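Local coordinates for putative gamma-glutamylcyclotransferase PH0828 (PDB 1V30), which is probably a gamma-glutamylcyclotransferase, an enzyme of the acyltransferase class that acts on gamma-glutamyl substrates, at residues S7-Y13 with K58-V64; G80-V84 with L95-G99; V12-L16 with L47-V51. All coordinates share one frame; numbering follows the deposited sequence.

Interaction 1 (S7-Y13 with K58-V64); sequences SVRIAVY and KVEVYEV
Val12 sets its CG2 methyl against the ring of Tyr62, with CG2 3.9 Å from Tyr62 CE1, the two side chains meeting at about a right angle. The methyl gets there because CG2 sits between the backbone N and the carbonyl carbon (CG1 at chi1 -61°), which turns this branch across to the neighbouring strand. The beta-branched valine thus offers a methyl to the ring from the same face of the sheet. Next along, Ile10 CG1 lies 4.1 Å from Tyr62 CB, while Ile10 CD1 reaches Val64 CG1 at 4.0 Å. Val8, Ile10 and Val64 all touch Phe69 of helix 66-72, a setting in which aliphatic side chains avoid burying polar groups. The ring of Tyr62 is anchored at its polar end: OH donates to Glu60 OE1 over 2.6 Å, meeting the carboxylate on its anti side and 26° out of its plane. Glu60 also forms a salt bridge from OE2 to Arg17 and accepts a bond from Lys18 N at OE1, which probably offsets the cost of burying the carboxylate. On the opposite face, Ala11 is small enough for its CB to meet Val59 CB at 4.0 Å. Arg9 CG passes 3.7 Å from Val61 CG1, after which the arginine bends and sends NH1 to Lys92 O; Glu63 pairs with Lys30. Backbone bonds join Val8 to Val64, Ile10 to Tyr62 and Val12 to Glu60 reciprocally. Beyond the last of these, one water donates to Tyr13 O (2.7 Å) and Lys58 O (2.8 Å), linking the two carbonyl groups where the chain leaves strand 8-12. This is a classical antiparallel ladder, and in this member of the gamma-glutamylcyclotransferase family strand 8-12 leads directly into the Tyr13-Leu16 loop, inferred by similarity to bind substrate.

Interaction 2 (G80-V84 with L95-G99); sequences GYRLV and LWEWG
The beta hairpin of strands 81-86 and 93-98 is fastened at its open end by a T-shaped aromatic pair, Trp98 pointing its edge at the face of Tyr81. The centroids of the Tyr81 ring and the six-membered ring of Trp98 are 5.0 Å apart with planes at 70°, and Trp98 CE3 stands 3.6 Å above the plane of the Tyr81 ring, over its centre. CG of Trp98 lies anti to the backbone N (chi1 179°), a setting that carries the indole alongside Gly80. Because Gly80 has no side chain, its CA can approach Trp98 CZ3 to 3.5 Å. The tyrosine hydroxyl bonds to Pro48 O, and Trp98 NE1 to Lys101 O, so both rings are also held from outside the hairpin. Further along the same face, Leu83 lies beside Trp96, its CD1 3.9 Å from the centroid of the five-membered ring, a CH-pi contact; Trp96 NE1 is engaged by Asn73. On the other face the side chains of Val84 and Leu95 lie side by side, pointing the same way, with Val84 CG2 3.7 Å from Leu95 CD2, and charged residues follow. Two-way backbone bonds pair Arg82 with Glu97 and Val84 with Leu95, and Gly99 N donates to Gly80 O. Glu97 uses OE1 for a salt bridge to Lys52. Its OE2 and the Arg82 guanidinium are not in contact, but a water links them, donating to Glu97 OE2 over 2.9 Å and accepting a weak bond from Arg82 NH2 at 2.8 Å.

Interaction 3 (V12-L16 with L47-V51); sequences VYGTL and LPYAV
Tyr13 opens the Tyr13-Leu16 loop, the substrate-binding segment inferred by similarity in the gamma-glutamylcyclotransferase fold, and its ring lies against strand 48-51. At the root, CB sits 3.5 Å from Lys58 O, and chi1 of 57° places CG between the backbone N and the carbonyl carbon, aiming the ring at Pro48 and Ala50. From CG outward, one face of the ring is met by the Ala50 methyl: CG is 4.1 Å and CD1 3.8 Å from Ala50 CB. This is a CH-pi contact, although the model brings CB nearer to CZ than carbons can sit, so the exact closeness there is doubtful. The methyl suits the place because it is small enough to lie over an aromatic face. Past CD2, atom CE2 has Pro48 O at the ring edge, 4.0 Å away and near the ring plane. At the tip, Tyr13 OH receives a weak bond from Ala50 N over 3.2 Å, with 141° at the hydrogen; its stronger partner is Trp96 O in the neighbouring hairpin. A buried hydroxyl is thus used in two bonds, which would help to hold the ring between strand 48-51 and the hairpin strand 93-98. Beside it, Gly14 has no side chain, and its CA lies 3.8 Å from Pro48 CG, so the loop passes close over the proline. The backbone N atoms of Tyr13 and Leu16 hydrogen-bond a sulfonate of a bound buffer molecule, with weak bonds from Gly14 N and Thr15 N, consistent with a pocket suited to an anionic group. Thr15 and Pro48 cross at about a right angle, and the rigid proline ring presents two carbons to the threonine hydroxyl: Thr15 OG1 lies 3.3 Å from both Pro48 CD and Pro48 CG.

From the N terminus, strand 8-12 and the loop after it supply the first partners of both interaction 1 and interaction 3, which share Val12 and Tyr13. Interaction 3 closes first, when the chain returns at residues 47-51; interaction 1 closes later, at 58-64, so the loop of interaction 3 nests entirely inside that of interaction 1. Interaction 2 follows in series as a local hairpin, its loop crossing neither. It is nonetheless tied to both, since the hydroxyls of Tyr13 and Tyr81 bridge the hairpin to the loop and to strand 48-51. The main sheet, the loop inferred to bind substrate, strand 48-51 and the hairpin thus converge around Tyr13.

Interaction 1 (S7-Y13 with K58-V64)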
ATOM      1  N   SER A   7     -17.177   9.363   0.649  1.00 33.11           N
ATOM      2  CA  SER A   7     -16.040   8.838   1.460  1.00 32.51           C
ATOM      3  C   SER A   7     -15.682   7.419   1.028  1.00 31.41           C
ATOM      4  O   SER A   7     -16.546   6.545   0.954  1.00 32.73           O
ATOM      5  CB  SER A   7     -16.408   8.849   2.946  1.00 33.76           C
ATOM      6  OG  SER A   7     -15.348   8.350   3.742  1.00 36.04           O
ATOM      7  N   VAL A   8     -14.403   7.197   0.744  1.00 28.33           N
ATOM      8  CA  VAL A   8     -13.921   5.888   0.314  1.00 25.27           C
ATOM      9  C   VAL A   8     -12.874   5.349   1.285  1.00 22.95           C
ATOM     10  O   VAL A   8     -11.999   6.085   1.739  1.00 22.86           O
ATOM     11  CB  VAL A   8     -13.280   5.959  -1.094  1.00 25.06           C
ATOM     12  CG1 VAL A   8     -12.859   4.570  -1.547  1.00 25.82           C
ATOM     13  CG2 VAL A   8     -14.258   6.570  -2.084  1.00 25.10           C
ATOM     14  N   ARG A   9     -12.968   4.062   1.597  1.00 20.64           N
ATOM     15  CA  ARG A   9     -12.015   3.429   2.499  1.00 18.47           C
ATOM     16  C   ARG A   9     -10.931   2.772   1.648  1.00 17.00           C
ATOM     17  O   ARG A   9     -11.240   1.997   0.741  1.00 17.05           O
ATOM     18  CB  ARG A   9     -12.723   2.374   3.356  1.00 20.26           C
ATOM     19  CG  ARG A   9     -11.877   1.808   4.484  1.00 21.22           C
ATOM     20  CD  ARG A   9     -12.684   0.854   5.362  1.00 22.54           C
ATOM     21  NE  ARG A   9     -13.823   1.516   5.990  1.00 22.72           N
ATOM     22  CZ  ARG A   9     -15.094   1.170   5.804  1.00 22.26           C
ATOM     23  NH1 ARG A   9     -15.408   0.157   5.006  1.00 21.54           N
ATOM     24  NH2 ARG A   9     -16.057   1.845   6.417  1.00 20.53           N
ATOM     25  N   ILE A  10      -9.668   3.093   1.925  1.00 15.44           N
ATOM     26  CA  ILE A  10      -8.560   2.510   1.173  1.00 15.20           C
ATOM     27  C   ILE A  10      -7.540   1.851   2.098  1.00 12.75           C
ATOM     28  O   ILE A  10      -7.412   2.233   3.268  1.00 14.99           O
ATOM     29  CB  ILE A  10      -7.826   3.570   0.303  1.00 14.34           C
ATOM     30  CG1 ILE A  10      -7.168   4.627   1.192  1.00 14.80           C
ATOM     31  CG2 ILE A  10      -8.812   4.228  -0.663  1.00 14.95           C
ATOM     32  CD1 ILE A  10      -6.367   5.660   0.422  1.00 16.71           C
ATOM     33  N   ALA A  11      -6.828   0.861   1.569  1.00 13.29           N
ATOM     34  CA  ALA A  11      -5.805   0.135   2.315  1.00 13.73           C
ATOM     35  C   ALA A  11      -4.523   0.256   1.503  1.00 12.56           C
ATOM     36  O   ALA A  11      -4.427  -0.274   0.388  1.00 13.21           O
ATOM     37  CB  ALA A  11      -6.201  -1.325   2.464  1.00 14.34           C
ATOM     38  N   VAL A  12      -3.542   0.963   2.057  1.00 12.57           N
ATOM     39  CA  VAL A  12      -2.281   1.182   1.363  1.00 12.15           C
ATOM     40  C   VAL A  12      -1.111   0.467   2.028  1.00 11.88           C
ATOM     41  O   VAL A  12      -0.959   0.483   3.254  1.00 13.25           O
ATOM     42  CB  VAL A  12      -1.994   2.699   1.218  1.00 12.35           C
ATOM     43  CG1 VAL A  12      -3.105   3.344   0.388  1.00 13.39           C
ATOM     44  CG2 VAL A  12      -1.904   3.371   2.590  1.00 13.27           C
ATOM     45  N   TYR A  13      -0.292  -0.175   1.202  1.00 11.45           N
ATOM     46  CA  TYR A  13       0.848  -0.952   1.670  1.00 11.82           C
ATOM     47  C   TYR A  13       2.198  -0.381   1.278  1.00 12.04           C
ATOM     48  O   TYR A  13       3.225  -0.831   1.784  1.00 14.06           O
ATOM     49  CB  TYR A  13       0.762  -2.366   1.093  1.00 12.63           C
ATOM     50  CG  TYR A  13       0.695  -2.379  -0.427  1.00 12.27           C
ATOM     51  CD1 TYR A  13      -0.533  -2.378  -1.093  1.00 12.20           C
ATOM     52  CD2 TYR A  13       1.861  -2.374  -1.200  1.00 11.45           C
ATOM     53  CE1 TYR A  13      -0.593  -2.380  -2.499  1.00 12.18           C
ATOM     54  CE2 TYR A  13       1.808  -2.373  -2.600  1.00 13.05           C
ATOM     55  CZ  TYR A  13       0.581  -2.381  -3.239  1.00 11.83           C
ATOM     56  OH  TYR A  13       0.544  -2.436  -4.616  1.00 13.45           O
ATOM     57  N   LYS A  58       0.978  -5.931   5.238  1.00 15.36           N
ATOM     58  CA  LYS A  58       0.664  -4.868   6.180  1.00 15.75           C
ATOM     59  C   LYS A  58       0.165  -3.638   5.431  1.00 14.85           C
ATOM     60  O   LYS A  58       0.787  -3.188   4.461  1.00 14.93           O
ATOM     61  CB  LYS A  58       1.896  -4.487   7.007  1.00 16.55           C
ATOM     62  CG  LYS A  58       1.595  -3.522   8.144  1.00 21.66           C
ATOM     63  CD  LYS A  58       2.879  -3.022   8.776  1.00 24.60           C
ATOM     64  CE  LYS A  58       2.629  -2.278  10.076  1.00 29.04           C
ATOM     65  NZ  LYS A  58       2.395  -3.205  11.219  1.00 28.96           N
ATOM     66  N   VAL A  59      -0.961  -3.102   5.883  1.00 13.50           N
ATOM     67  CA  VAL A  59      -1.539  -1.916   5.275  1.00 13.42           C
ATOM     68  C   VAL A  59      -1.944  -0.902   6.329  1.00 14.54           C
ATOM     69  O   VAL A  59      -2.088  -1.225   7.512  1.00 14.33           O
ATOM     70  CB  VAL A  59      -2.822  -2.242   4.460  1.00 12.63           C
ATOM     71  CG1 VAL A  59      -2.488  -3.128   3.280  1.00 13.56           C
ATOM     72  CG2 VAL A  59      -3.871  -2.899   5.366  1.00 14.72           C
ATOM     73  N   GLU A  60      -2.098   0.336   5.877  1.00 13.63           N
ATOM     74  CA  GLU A  60      -2.588   1.429   6.699  1.00 13.85           C
ATOM     75  C   GLU A  60      -3.943   1.692   6.059  1.00 14.01           C
ATOM     76  O   GLU A  60      -4.036   1.834   4.836  1.00 14.11           O
ATOM     77  CB  GLU A  60      -1.699   2.662   6.561  1.00 12.88           C
ATOM     78  CG  GLU A  60      -0.423   2.590   7.374  1.00 14.73           C
ATOM     79  CD  GLU A  60       0.552   3.700   7.040  1.00 13.46           C
ATOM     80  OE1 GLU A  60       0.122   4.769   6.563  1.00 15.11           O
ATOM     81  OE2 GLU A  60       1.758   3.496   7.271  1.00 16.90           O
ATOM     82  N   VAL A  61      -4.996   1.738   6.866  1.00 14.30           N
ATOM     83  CA  VAL A  61      -6.335   1.962   6.338  1.00 14.08           C
ATOM     84  C   VAL A  61      -6.798   3.391   6.596  1.00 15.36           C
ATOM     85  O   VAL A  61      -6.714   3.891   7.724  1.00 16.14           O
ATOM     86  CB  VAL A  61      -7.342   0.971   6.956  1.00 13.63           C
ATOM     87  CG1 VAL A  61      -8.706   1.131   6.292  1.00 14.59           C
ATOM     88  CG2 VAL A  61      -6.836  -0.451   6.785  1.00 14.64           C
ATOM     89  N   TYR A  62      -7.285   4.040   5.542  1.00 15.81           N
ATOM     90  CA  TYR A  62      -7.753   5.418   5.621  1.00 17.52           C
ATOM     91  C   TYR A  62      -9.139   5.606   5.037  1.00 17.76           C
ATOM     92  O   TYR A  62      -9.603   4.808   4.217  1.00 18.36           O
ATOM     93  CB  TYR A  62      -6.831   6.361   4.842  1.00 17.80           C
ATOM     94  CG  TYR A  62      -5.422   6.475   5.353  1.00 16.10           C
ATOM     95  CD1 TYR A  62      -4.469   5.504   5.052  1.00 15.17           C
ATOM     96  CD2 TYR A  62      -5.041   7.553   6.149  1.00 16.73           C
ATOM     97  CE1 TYR A  62      -3.169   5.603   5.530  1.00 15.74           C
ATOM     98  CE2 TYR A  62      -3.747   7.663   6.634  1.00 17.11           C
ATOM     99  CZ  TYR A  62      -2.817   6.686   6.322  1.00 16.87           C
ATOM    100  OH  TYR A  62      -1.536   6.780   6.809  1.00 18.37           O
ATOM    101  N   GLU A  63      -9.791   6.679   5.468  1.00 19.33           N
ATOM    102  CA  GLU A  63     -11.090   7.067   4.942  1.00 20.49           C
ATOM    103  C   GLU A  63     -10.752   8.357   4.206  1.00 20.27           C
ATOM    104  O   GLU A  63     -10.197   9.283   4.802  1.00 20.80           O
ATOM    105  CB  GLU A  63     -12.094   7.379   6.057  1.00 23.64           C
ATOM    106  CG  GLU A  63     -12.544   6.193   6.890  1.00 28.33           C
ATOM    107  CD  GLU A  63     -13.751   6.528   7.752  1.00 30.85           C
ATOM    108  OE1 GLU A  63     -14.097   5.723   8.642  1.00 33.99           O
ATOM    109  OE2 GLU A  63     -14.358   7.597   7.536  1.00 33.48           O
ATOM    110  N   VAL A  64     -11.055   8.413   2.912  1.00 20.29           N
ATOM    111  CA  VAL A  64     -10.771   9.600   2.112  1.00 21.33           C
ATOM    112  C   VAL A  64     -12.042  10.043   1.398  1.00 21.25           C
ATOM    113  O   VAL A  64     -12.915   9.222   1.125  1.00 22.05           O
ATOM    114  CB  VAL A  64      -9.684   9.314   1.045  1.00 22.06           C
ATOM    115  CG1 VAL A  64      -8.432   8.775   1.711  1.00 21.62           C
ATOM    116  CG2 VAL A  64     -10.205   8.321   0.014  1.00 22.49           C
TER
HETATM  117  O   HOH W   1       3.421  -2.379   3.954  1.00 16.05           O

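Interaction 2 (G80-V84 with L95-G99)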
ATOM      1  N   GLY A  80       0.257   0.944 -13.668  1.00 16.16           N
ATOM      2  CA  GLY A  80       0.411  -0.495 -13.595  1.00 14.23           C
ATOM      3  C   GLY A  80      -0.384  -1.214 -12.524  1.00 12.42           C
ATOM      4  O   GLY A  80      -0.328  -2.438 -12.444  1.00 14.46           O
ATOM      5  N   TYR A  81      -1.120  -0.469 -11.706  1.00 13.44           N
ATOM      6  CA  TYR A  81      -1.916  -1.068 -10.640  1.00 12.89           C
ATOM      7  C   TYR A  81      -3.406  -1.017 -10.969  1.00 13.29           C
ATOM      8  O   TYR A  81      -3.867  -0.097 -11.637  1.00 15.57           O
ATOM      9  CB  TYR A  81      -1.693  -0.324  -9.315  1.00 13.28           C
ATOM     10  CG  TYR A  81      -0.253  -0.197  -8.860  1.00 12.66           C
ATOM     11  CD1 TYR A  81       0.578   0.798  -9.376  1.00 13.27           C
ATOM     12  CD2 TYR A  81       0.261  -1.043  -7.877  1.00 12.30           C
ATOM     13  CE1 TYR A  81       1.891   0.955  -8.914  1.00 12.03           C
ATOM     14  CE2 TYR A  81       1.573  -0.898  -7.411  1.00 11.78           C
ATOM     15  CZ  TYR A  81       2.377   0.103  -7.931  1.00 11.53           C
ATOM     16  OH  TYR A  81       3.659   0.265  -7.444  1.00 12.55           O
ATOM     17  N   ARG A  82      -4.157  -2.005 -10.505  1.00 15.04           N
ATOM     18  CA  ARG A  82      -5.591  -2.001 -10.733  1.00 16.13           C
ATOM     19  C   ARG A  82      -6.289  -2.085  -9.380  1.00 15.71           C
ATOM     20  O   ARG A  82      -5.797  -2.714  -8.444  1.00 15.54           O
ATOM     21  CB  ARG A  82      -5.998  -3.143 -11.676  1.00 18.34           C
ATOM     22  CG  ARG A  82      -5.547  -2.890 -13.115  1.00 18.05           C
ATOM     23  CD  ARG A  82      -5.854  -4.058 -14.041  1.00 19.63           C
ATOM     24  NE  ARG A  82      -5.187  -5.278 -13.605  1.00 19.63           N
ATOM     25  CZ  ARG A  82      -5.060  -6.376 -14.346  1.00 21.21           C
ATOM     26  NH1 ARG A  82      -5.553  -6.417 -15.577  1.00 18.63           N
ATOM     27  NH2 ARG A  82      -4.446  -7.438 -13.850  1.00 21.49           N
ATOM     28  N   LEU A  83      -7.436  -1.429  -9.293  1.00 14.78           N
ATOM     29  CA  LEU A  83      -8.212  -1.345  -8.068  1.00 15.30           C
ATOM     30  C   LEU A  83      -8.940  -2.634  -7.715  1.00 15.74           C
ATOM     31  O   LEU A  83      -9.685  -3.177  -8.527  1.00 16.28           O
ATOM     32  CB  LEU A  83      -9.223  -0.205  -8.214  1.00 16.98           C
ATOM     33  CG  LEU A  83      -9.835   0.411  -6.961  1.00 19.41           C
ATOM     34  CD1 LEU A  83      -8.764   1.191  -6.205  1.00 17.04           C
ATOM     35  CD2 LEU A  83     -10.972   1.338  -7.361  1.00 22.02           C
ATOM     36  N   VAL A  84      -8.717  -3.127  -6.501  1.00 14.98           N
ATOM     37  CA  VAL A  84      -9.383  -4.332  -6.031  1.00 15.96           C
ATOM     38  C   VAL A  84      -9.958  -4.046  -4.653  1.00 16.15           C
ATOM     39  O   VAL A  84      -9.628  -3.036  -4.025  1.00 17.61           O
ATOM     40  CB  VAL A  84      -8.417  -5.540  -5.928  1.00 14.69           C
ATOM     41  CG1 VAL A  84      -7.834  -5.855  -7.296  1.00 17.00           C
ATOM     42  CG2 VAL A  84      -7.308  -5.250  -4.928  1.00 16.69           C
ATOM     43  N   LEU A  95      -7.807  -1.342  -2.654  1.00 14.05           N
ATOM     44  CA  LEU A  95      -6.362  -1.502  -2.630  1.00 13.48           C
ATOM     45  C   LEU A  95      -5.884  -1.529  -4.073  1.00 14.36           C
ATOM     46  O   LEU A  95      -6.586  -2.040  -4.950  1.00 14.56           O
ATOM     47  CB  LEU A  95      -6.002  -2.805  -1.910  1.00 14.92           C
ATOM     48  CG  LEU A  95      -4.537  -3.249  -1.879  1.00 15.52           C
ATOM     49  CD1 LEU A  95      -4.234  -3.902  -0.539  1.00 16.48           C
ATOM     50  CD2 LEU A  95      -4.258  -4.207  -3.027  1.00 16.36           C
ATOM     51  N   TRP A  96      -4.708  -0.961  -4.320  1.00 13.08           N
ATOM     52  CA  TRP A  96      -4.140  -0.921  -5.658  1.00 13.60           C
ATOM     53  C   TRP A  96      -3.199  -2.096  -5.827  1.00 13.59           C
ATOM     54  O   TRP A  96      -2.076  -2.089  -5.325  1.00 13.84           O
ATOM     55  CB  TRP A  96      -3.398   0.395  -5.877  1.00 12.22           C
ATOM     56  CG  TRP A  96      -4.319   1.550  -6.134  1.00 13.95           C
ATOM     57  CD1 TRP A  96      -4.846   1.926  -7.338  1.00 14.38           C
ATOM     58  CD2 TRP A  96      -4.838   2.472  -5.165  1.00 14.28           C
ATOM     59  NE1 TRP A  96      -5.655   3.026  -7.179  1.00 15.28           N
ATOM     60  CE2 TRP A  96      -5.670   3.382  -5.855  1.00 16.00           C
ATOM     61  CE3 TRP A  96      -4.682   2.619  -3.779  1.00 14.88           C
ATOM     62  CZ2 TRP A  96      -6.341   4.424  -5.208  1.00 17.29           C
ATOM     63  CZ3 TRP A  96      -5.350   3.657  -3.135  1.00 16.81           C
ATOM     64  CH2 TRP A  96      -6.168   4.545  -3.850  1.00 16.75           C
ATOM     65  N   GLU A  97      -3.686  -3.105  -6.538  1.00 14.88           N
ATOM     66  CA  GLU A  97      -2.942  -4.326  -6.795  1.00 16.38           C
ATOM     67  C   GLU A  97      -2.082  -4.209  -8.050  1.00 15.35           C
ATOM     68  O   GLU A  97      -2.551  -3.754  -9.093  1.00 17.99           O
ATOM     69  CB  GLU A  97      -3.941  -5.472  -6.950  1.00 18.95           C
ATOM     70  CG  GLU A  97      -3.375  -6.770  -7.479  1.00 21.35           C
ATOM     71  CD  GLU A  97      -4.459  -7.808  -7.657  1.00 23.08           C
ATOM     72  OE1 GLU A  97      -4.986  -8.286  -6.633  1.00 24.84           O
ATOM     73  OE2 GLU A  97      -4.797  -8.125  -8.819  1.00 27.42           O
ATOM     74  N   TRP A  98      -0.820  -4.615  -7.954  1.00 15.67           N
ATOM     75  CA  TRP A  98       0.056  -4.553  -9.117  1.00 14.56           C
ATOM     76  C   TRP A  98      -0.535  -5.506 -10.162  1.00 15.35           C
ATOM     77  O   TRP A  98      -0.832  -6.662  -9.857  1.00 16.65           O
ATOM     78  CB  TRP A  98       1.481  -4.956  -8.732  1.00 13.49           C
ATOM     79  CG  TRP A  98       2.442  -4.952  -9.878  1.00 12.47           C
ATOM     80  CD1 TRP A  98       3.149  -6.018 -10.345  1.00 14.21           C
ATOM     81  CD2 TRP A  98       2.818  -3.832 -10.695  1.00 10.78           C
ATOM     82  NE1 TRP A  98       3.942  -5.638 -11.395  1.00 14.05           N
ATOM     83  CE2 TRP A  98       3.762  -4.302 -11.634  1.00 12.38           C
ATOM     84  CE3 TRP A  98       2.457  -2.477 -10.723  1.00 12.85           C
ATOM     85  CZ2 TRP A  98       4.349  -3.467 -12.595  1.00 13.38           C
ATOM     86  CZ3 TRP A  98       3.044  -1.644 -11.679  1.00 12.87           C
ATOM     87  CH2 TRP A  98       3.979  -2.146 -12.601  1.00 13.08           C
ATOM     88  N   GLY A  99      -0.698  -5.015 -11.387  1.00 16.52           N
ATOM     89  CA  GLY A  99      -1.311  -5.818 -12.437  1.00 18.54           C
ATOM     90  C   GLY A  99      -0.450  -6.674 -13.347  1.00 20.69           C
ATOM     91  O   GLY A  99      -0.937  -7.176 -14.364  1.00 23.37           O
TER
HETATM   92  O   HOH W   2      -2.467  -9.023 -15.857  1.00 28.79           O
HETATM   93  O   HOH W   3      -4.055  -8.866 -11.481  1.00 36.77           O

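Interaction 3 (V12-L16 with L47-V51)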
ATOM      1  N   VAL A  12      -3.542   0.963   2.057  1.00 12.57           N
ATOM      2  CA  VAL A  12      -2.281   1.182   1.363  1.00 12.15           C
ATOM      3  C   VAL A  12      -1.111   0.467   2.028  1.00 11.88           C
ATOM      4  O   VAL A  12      -0.959   0.483   3.254  1.00 13.25           O
ATOM      5  CB  VAL A  12      -1.994   2.699   1.218  1.00 12.35           C
ATOM      6  CG1 VAL A  12      -3.105   3.344   0.388  1.00 13.39           C
ATOM      7  CG2 VAL A  12      -1.904   3.371   2.590  1.00 13.27           C
ATOM      8  N   TYR A  13      -0.292  -0.175   1.202  1.00 11.45           N
ATOM      9  CA  TYR A  13       0.848  -0.952   1.670  1.00 11.82           C
ATOM     10  C   TYR A  13       2.198  -0.381   1.278  1.00 12.04           C
ATOM     11  O   TYR A  13       3.225  -0.831   1.784  1.00 14.06           O
ATOM     12  CB  TYR A  13       0.762  -2.366   1.093  1.00 12.63           C
ATOM     13  CG  TYR A  13       0.695  -2.379  -0.427  1.00 12.27           C
ATOM     14  CD1 TYR A  13      -0.533  -2.378  -1.093  1.00 12.20           C
ATOM     15  CD2 TYR A  13       1.861  -2.374  -1.200  1.00 11.45           C
ATOM     16  CE1 TYR A  13      -0.593  -2.380  -2.499  1.00 12.18           C
ATOM     17  CE2 TYR A  13       1.808  -2.373  -2.600  1.00 13.05           C
ATOM     18  CZ  TYR A  13       0.581  -2.381  -3.239  1.00 11.83           C
ATOM     19  OH  TYR A  13       0.544  -2.436  -4.616  1.00 13.45           O
ATOM     20  N   GLY A  14       2.209   0.599   0.385  1.00 12.03           N
ATOM     21  CA  GLY A  14       3.482   1.117  -0.069  1.00 12.58           C
ATOM     22  C   GLY A  14       3.670   2.609  -0.168  1.00 12.74           C
ATOM     23  O   GLY A  14       3.780   3.304   0.841  1.00 12.66           O
ATOM     24  N   THR A  15       3.705   3.094  -1.402  1.00 11.45           N
ATOM     25  CA  THR A  15       3.946   4.494  -1.713  1.00 12.23           C
ATOM     26  C   THR A  15       3.088   5.530  -0.991  1.00 12.41           C
ATOM     27  O   THR A  15       3.549   6.648  -0.729  1.00 11.99           O
ATOM     28  CB  THR A  15       3.845   4.681  -3.238  1.00 11.34           C
ATOM     29  OG1 THR A  15       4.555   3.610  -3.878  1.00 12.98           O
ATOM     30  CG2 THR A  15       4.457   5.992  -3.663  1.00 14.27           C
ATOM     31  N   LEU A  16       1.858   5.162  -0.660  1.00 12.94           N
ATOM     32  CA  LEU A  16       0.950   6.072   0.030  1.00 12.08           C
ATOM     33  C   LEU A  16       1.017   6.000   1.563  1.00 12.56           C
ATOM     34  O   LEU A  16       0.409   6.824   2.249  1.00 13.92           O
ATOM     35  CB  LEU A  16      -0.489   5.829  -0.442  1.00 13.15           C
ATOM     36  CG  LEU A  16      -0.817   6.260  -1.880  1.00 11.95           C
ATOM     37  CD1 LEU A  16      -2.096   5.577  -2.334  1.00 13.85           C
ATOM     38  CD2 LEU A  16      -0.948   7.776  -1.957  1.00 14.58           C
ATOM     39  N   LEU A  47       9.576   0.451  -7.068  1.00 12.59           N
ATOM     40  CA  LEU A  47       8.223   0.680  -6.574  1.00 12.55           C
ATOM     41  C   LEU A  47       7.775  -0.566  -5.833  1.00 12.02           C
ATOM     42  O   LEU A  47       8.259  -1.666  -6.106  1.00 13.06           O
ATOM     43  CB  LEU A  47       7.244   0.900  -7.733  1.00 13.35           C
ATOM     44  CG  LEU A  47       7.441   2.109  -8.642  1.00 15.50           C
ATOM     45  CD1 LEU A  47       6.513   1.990  -9.842  1.00 17.32           C
ATOM     46  CD2 LEU A  47       7.168   3.386  -7.872  1.00 15.78           C
ATOM     47  N   PRO A  48       6.839  -0.411  -4.890  1.00 11.91           N
ATOM     48  CA  PRO A  48       6.324  -1.547  -4.122  1.00 10.90           C
ATOM     49  C   PRO A  48       5.196  -2.218  -4.899  1.00 10.77           C
ATOM     50  O   PRO A  48       4.381  -1.540  -5.529  1.00 11.41           O
ATOM     51  CB  PRO A  48       5.833  -0.896  -2.833  1.00 10.95           C
ATOM     52  CG  PRO A  48       5.304   0.415  -3.320  1.00 11.41           C
ATOM     53  CD  PRO A  48       6.323   0.868  -4.359  1.00 12.03           C
ATOM     54  N   TYR A  49       5.142  -3.544  -4.839  1.00 12.38           N
ATOM     55  CA  TYR A  49       4.122  -4.294  -5.559  1.00 13.10           C
ATOM     56  C   TYR A  49       3.417  -5.327  -4.704  1.00 13.54           C
ATOM     57  O   TYR A  49       4.055  -6.192  -4.117  1.00 14.05           O
ATOM     58  CB  TYR A  49       4.739  -5.025  -6.749  1.00 14.42           C
ATOM     59  CG  TYR A  49       5.566  -4.160  -7.662  1.00 12.77           C
ATOM     60  CD1 TYR A  49       6.940  -4.357  -7.779  1.00 13.38           C
ATOM     61  CD2 TYR A  49       4.977  -3.167  -8.440  1.00 12.79           C
ATOM     62  CE1 TYR A  49       7.703  -3.591  -8.651  1.00 13.16           C
ATOM     63  CE2 TYR A  49       5.729  -2.396  -9.315  1.00 13.16           C
ATOM     64  CZ  TYR A  49       7.091  -2.615  -9.418  1.00 13.72           C
ATOM     65  OH  TYR A  49       7.830  -1.879 -10.305  1.00 14.76           O
ATOM     66  N   ALA A  50       2.093  -5.235  -4.635  1.00 14.58           N
ATOM     67  CA  ALA A  50       1.321  -6.224  -3.894  1.00 14.32           C
ATOM     68  C   ALA A  50       0.630  -7.091  -4.940  1.00 14.73           C
ATOM     69  O   ALA A  50      -0.060  -6.582  -5.823  1.00 16.30           O
ATOM     70  CB  ALA A  50       0.282  -5.553  -2.999  1.00 14.52           C
ATOM     71  N   VAL A  51       0.859  -8.394  -4.858  1.00 15.66           N
ATOM     72  CA  VAL A  51       0.244  -9.341  -5.782  1.00 16.81           C
ATOM     73  C   VAL A  51      -0.301 -10.496  -4.967  1.00 18.49           C
ATOM     74  O   VAL A  51       0.190 -10.779  -3.877  1.00 17.37           O
ATOM     75  CB  VAL A  51       1.262  -9.890  -6.804  1.00 17.69           C
ATOM     76  CG1 VAL A  51       1.759  -8.763  -7.692  1.00 18.23           C
ATOM     77  CG2 VAL A  51       2.420 -10.567  -6.084  1.00 17.86           C
TER